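Local coordinates for protein iron-only hydrogenase system regulator (Thermotoga maritima, PDB 2NZC) that is of uncharacterised function but probably takes part in regulating the iron-only hydrogenase system, at residues I12-R17 with I72-R76. Residues are numbered along the deposited sequence; the frame is centred on the assembly and turned at random.
Sequences IVVEDR and ISGVR
V13 and R76 form an antiparallel hydrogen-bonded pair: V13 N donates to R76 O at 2.8 Å, and R76 N returns a bond to V13 O. One residue on, V14 and V75 make a non-hydrogen-bonded pair, and E15 N reaches G74 O at 3.0 Å, carrying the pairing into the type II turn I72–V75. G74 suits that turn because its positive phi (81°) is easy for glycine and a CB would run into the R17 guanidinium. E15 can be followed outward. Its CB passes 3.9 Å from G74 O; CG, swung beside the backbone N (chi1 -45°), comes within 3.3 Å of the same oxygen; CD and OE1 then lie alongside G74 CA. At the tip, OE1 uses its anti lone pair to take R17 NH2 at 2.7 Å, a salt bridge lying in the guanidinium plane, while R17 NH1 extends toward S73. An alanine in place of E15 would remove the carboxylate, probably leaving the R17 guanidinium without its mate and free to swing off the turn. Beta-branched I12, V14 and V75 favour the extended backbone and fill the helix-facing side with methyls: V75 CG1 meets I12 CG2 at 3.7 Å, its CG2 V14 CG1. On the other face V13 CB sits over one face of the R76 guanidinium, toward its rim, and R76 NH1 bonds L82 O of the second subunit. The antiparallel sheet, ordered 35-43, 48-57, 6-15, 75-81 and backed by two helices, is the ferredoxin-like βαββαβ fold of ACT domains.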
ATOM      1  N   ILE D  12      -0.497   2.117  13.069  1.00 33.70           N
ATOM      2  CA  ILE D  12      -1.527   1.730  14.006  1.00 33.72           C
ATOM      3  C   ILE D  12      -1.591   0.208  14.005  1.00 33.23           C
ATOM      4  O   ILE D  12      -1.685  -0.415  12.941  1.00 32.80           O
ATOM      5  CB  ILE D  12      -2.897   2.269  13.543  1.00 33.97           C
ATOM      6  CG1 ILE D  12      -2.844   3.799  13.360  1.00 34.73           C
ATOM      7  CG2 ILE D  12      -4.000   1.871  14.505  1.00 34.31           C
ATOM      8  CD1 ILE D  12      -3.967   4.338  12.559  1.00 33.43           C
ATOM      9  N   VAL D  13      -1.553  -0.392  15.184  1.00 32.52           N
ATOM     10  CA  VAL D  13      -1.806  -1.826  15.327  1.00 32.85           C
ATOM     11  C   VAL D  13      -3.117  -2.007  16.110  1.00 33.90           C
ATOM     12  O   VAL D  13      -3.229  -1.591  17.270  1.00 32.69           O
ATOM     13  CB  VAL D  13      -0.620  -2.541  16.019  1.00 32.80           C
ATOM     14  CG1 VAL D  13      -0.928  -3.998  16.258  1.00 30.71           C
ATOM     15  CG2 VAL D  13       0.659  -2.392  15.155  1.00 32.36           C
ATOM     16  N   VAL D  14      -4.100  -2.624  15.459  1.00 34.68           N
ATOM     17  CA  VAL D  14      -5.434  -2.808  16.034  1.00 35.78           C
ATOM     18  C   VAL D  14      -5.747  -4.275  16.310  1.00 37.17           C
ATOM     19  O   VAL D  14      -5.462  -5.128  15.483  1.00 36.71           O
ATOM     20  CB  VAL D  14      -6.537  -2.300  15.069  1.00 35.54           C
ATOM     21  CG1 VAL D  14      -7.865  -2.089  15.830  1.00 35.07           C
ATOM     22  CG2 VAL D  14      -6.134  -1.041  14.384  1.00 36.28           C
ATOM     23  N   GLU D  15      -6.355  -4.568  17.460  1.00 39.41           N
ATOM     24  CA  GLU D  15      -6.952  -5.900  17.696  1.00 41.44           C
ATOM     25  C   GLU D  15      -8.238  -5.983  16.863  1.00 42.65           C
ATOM     26  O   GLU D  15      -9.110  -5.124  16.980  1.00 42.93           O
ATOM     27  CB  GLU D  15      -7.191  -6.138  19.184  1.00 41.63           C
ATOM     28  CG  GLU D  15      -5.985  -5.717  20.020  1.00 43.86           C
ATOM     29  CD  GLU D  15      -6.018  -6.165  21.464  1.00 47.60           C
ATOM     30  OE1 GLU D  15      -7.114  -6.294  22.072  1.00 47.76           O
ATOM     31  OE2 GLU D  15      -4.913  -6.380  22.007  1.00 50.31           O
ATOM     32  N   ASP D  16      -8.333  -6.999  16.001  1.00 44.52           N
ATOM     33  CA  ASP D  16      -9.270  -6.984  14.862  1.00 45.95           C
ATOM     34  C   ASP D  16     -10.689  -7.386  15.231  1.00 46.30           C
ATOM     35  O   ASP D  16     -11.383  -8.043  14.438  1.00 46.81           O
ATOM     36  CB  ASP D  16      -8.756  -7.858  13.696  1.00 46.34           C
ATOM     37  CG  ASP D  16      -9.010  -7.225  12.297  1.00 49.15           C
ATOM     38  OD1 ASP D  16      -9.277  -5.990  12.215  1.00 50.99           O
ATOM     39  OD2 ASP D  16      -8.909  -7.966  11.275  1.00 48.64           O
ATOM     40  N   ARG D  17     -11.113  -7.003  16.436  1.00 46.54           N
ATOM     41  CA  ARG D  17     -12.502  -7.160  16.853  1.00 46.41           C
ATOM     42  C   ARG D  17     -13.374  -6.012  16.310  1.00 46.05           C
ATOM     43  O   ARG D  17     -12.856  -5.028  15.754  1.00 46.38           O
ATOM     44  CB  ARG D  17     -12.605  -7.295  18.377  1.00 46.56           C
ATOM     45  CG  ARG D  17     -12.217  -6.069  19.163  1.00 47.72           C
ATOM     46  CD  ARG D  17     -12.299  -6.371  20.623  1.00 50.62           C
ATOM     47  NE  ARG D  17     -11.949  -5.216  21.438  1.00 53.68           N
ATOM     48  CZ  ARG D  17     -10.729  -4.971  21.905  1.00 55.28           C
ATOM     49  NH1 ARG D  17     -10.510  -3.890  22.643  1.00 56.33           N
ATOM     50  NH2 ARG D  17      -9.727  -5.803  21.635  1.00 55.92           N
ATOM     51  N   ILE D  72      -8.464   4.688  22.207  1.00 34.19           N
ATOM     52  CA  ILE D  72      -9.252   3.527  21.767  1.00 33.81           C
ATOM     53  C   ILE D  72      -8.663   2.213  22.277  1.00 33.93           C
ATOM     54  O   ILE D  72      -7.504   1.902  21.995  1.00 33.82           O
ATOM     55  CB  ILE D  72      -9.408   3.450  20.233  1.00 33.38           C
ATOM     56  CG1 ILE D  72     -10.107   4.706  19.699  1.00 32.54           C
ATOM     57  CG2 ILE D  72     -10.202   2.200  19.838  1.00 32.80           C
ATOM     58  CD1 ILE D  72     -10.095   4.829  18.188  1.00 32.93           C
ATOM     59  N   SER D  73      -9.480   1.452  23.007  1.00 33.25           N
ATOM     60  CA  SER D  73      -9.098   0.146  23.550  1.00 33.33           C
ATOM     61  C   SER D  73      -8.651  -0.838  22.478  1.00 33.11           C
ATOM     62  O   SER D  73      -9.338  -1.040  21.472  1.00 33.40           O
ATOM     63  CB  SER D  73     -10.253  -0.456  24.369  1.00 33.65           C
ATOM     64  OG  SER D  73      -9.884  -1.682  24.982  1.00 33.95           O
ATOM     65  N   GLY D  74      -7.484  -1.434  22.695  1.00 33.12           N
ATOM     66  CA  GLY D  74      -6.916  -2.408  21.754  1.00 33.04           C
ATOM     67  C   GLY D  74      -6.214  -1.790  20.562  1.00 32.95           C
ATOM     68  O   GLY D  74      -6.084  -2.432  19.511  1.00 33.57           O
ATOM     69  N   VAL D  75      -5.765  -0.542  20.704  1.00 32.44           N
ATOM     70  CA  VAL D  75      -5.083   0.146  19.612  1.00 32.17           C
ATOM     71  C   VAL D  75      -3.756   0.684  20.104  1.00 32.18           C
ATOM     72  O   VAL D  75      -3.704   1.381  21.118  1.00 31.87           O
ATOM     73  CB  VAL D  75      -5.940   1.323  19.031  1.00 32.48           C
ATOM     74  CG1 VAL D  75      -5.124   2.166  18.059  1.00 30.78           C
ATOM     75  CG2 VAL D  75      -7.194   0.796  18.344  1.00 31.81           C
ATOM     76  N   ARG D  76      -2.683   0.357  19.396  1.00 31.59           N
ATOM     77  CA  ARG D  76      -1.397   0.999  19.654  1.00 32.32           C
ATOM     78  C   ARG D  76      -1.006   1.822  18.471  1.00 32.36           C
ATOM     79  O   ARG D  76      -1.094   1.348  17.325  1.00 31.94           O
ATOM     80  CB  ARG D  76      -0.283  -0.017  19.903  1.00 32.47           C
ATOM     81  CG  ARG D  76      -0.502  -0.954  21.063  1.00 35.77           C
ATOM     82  CD  ARG D  76       0.822  -1.610  21.455  1.00 41.61           C
ATOM     83  NE  ARG D  76       1.661  -1.892  20.285  1.00 46.49           N
ATOM     84  CZ  ARG D  76       1.700  -3.058  19.641  1.00 48.59           C
ATOM     85  NH1 ARG D  76       2.494  -3.199  18.590  1.00 50.33           N
ATOM     86  NH2 ARG D  76       0.951  -4.079  20.040  1.00 48.70           N
TER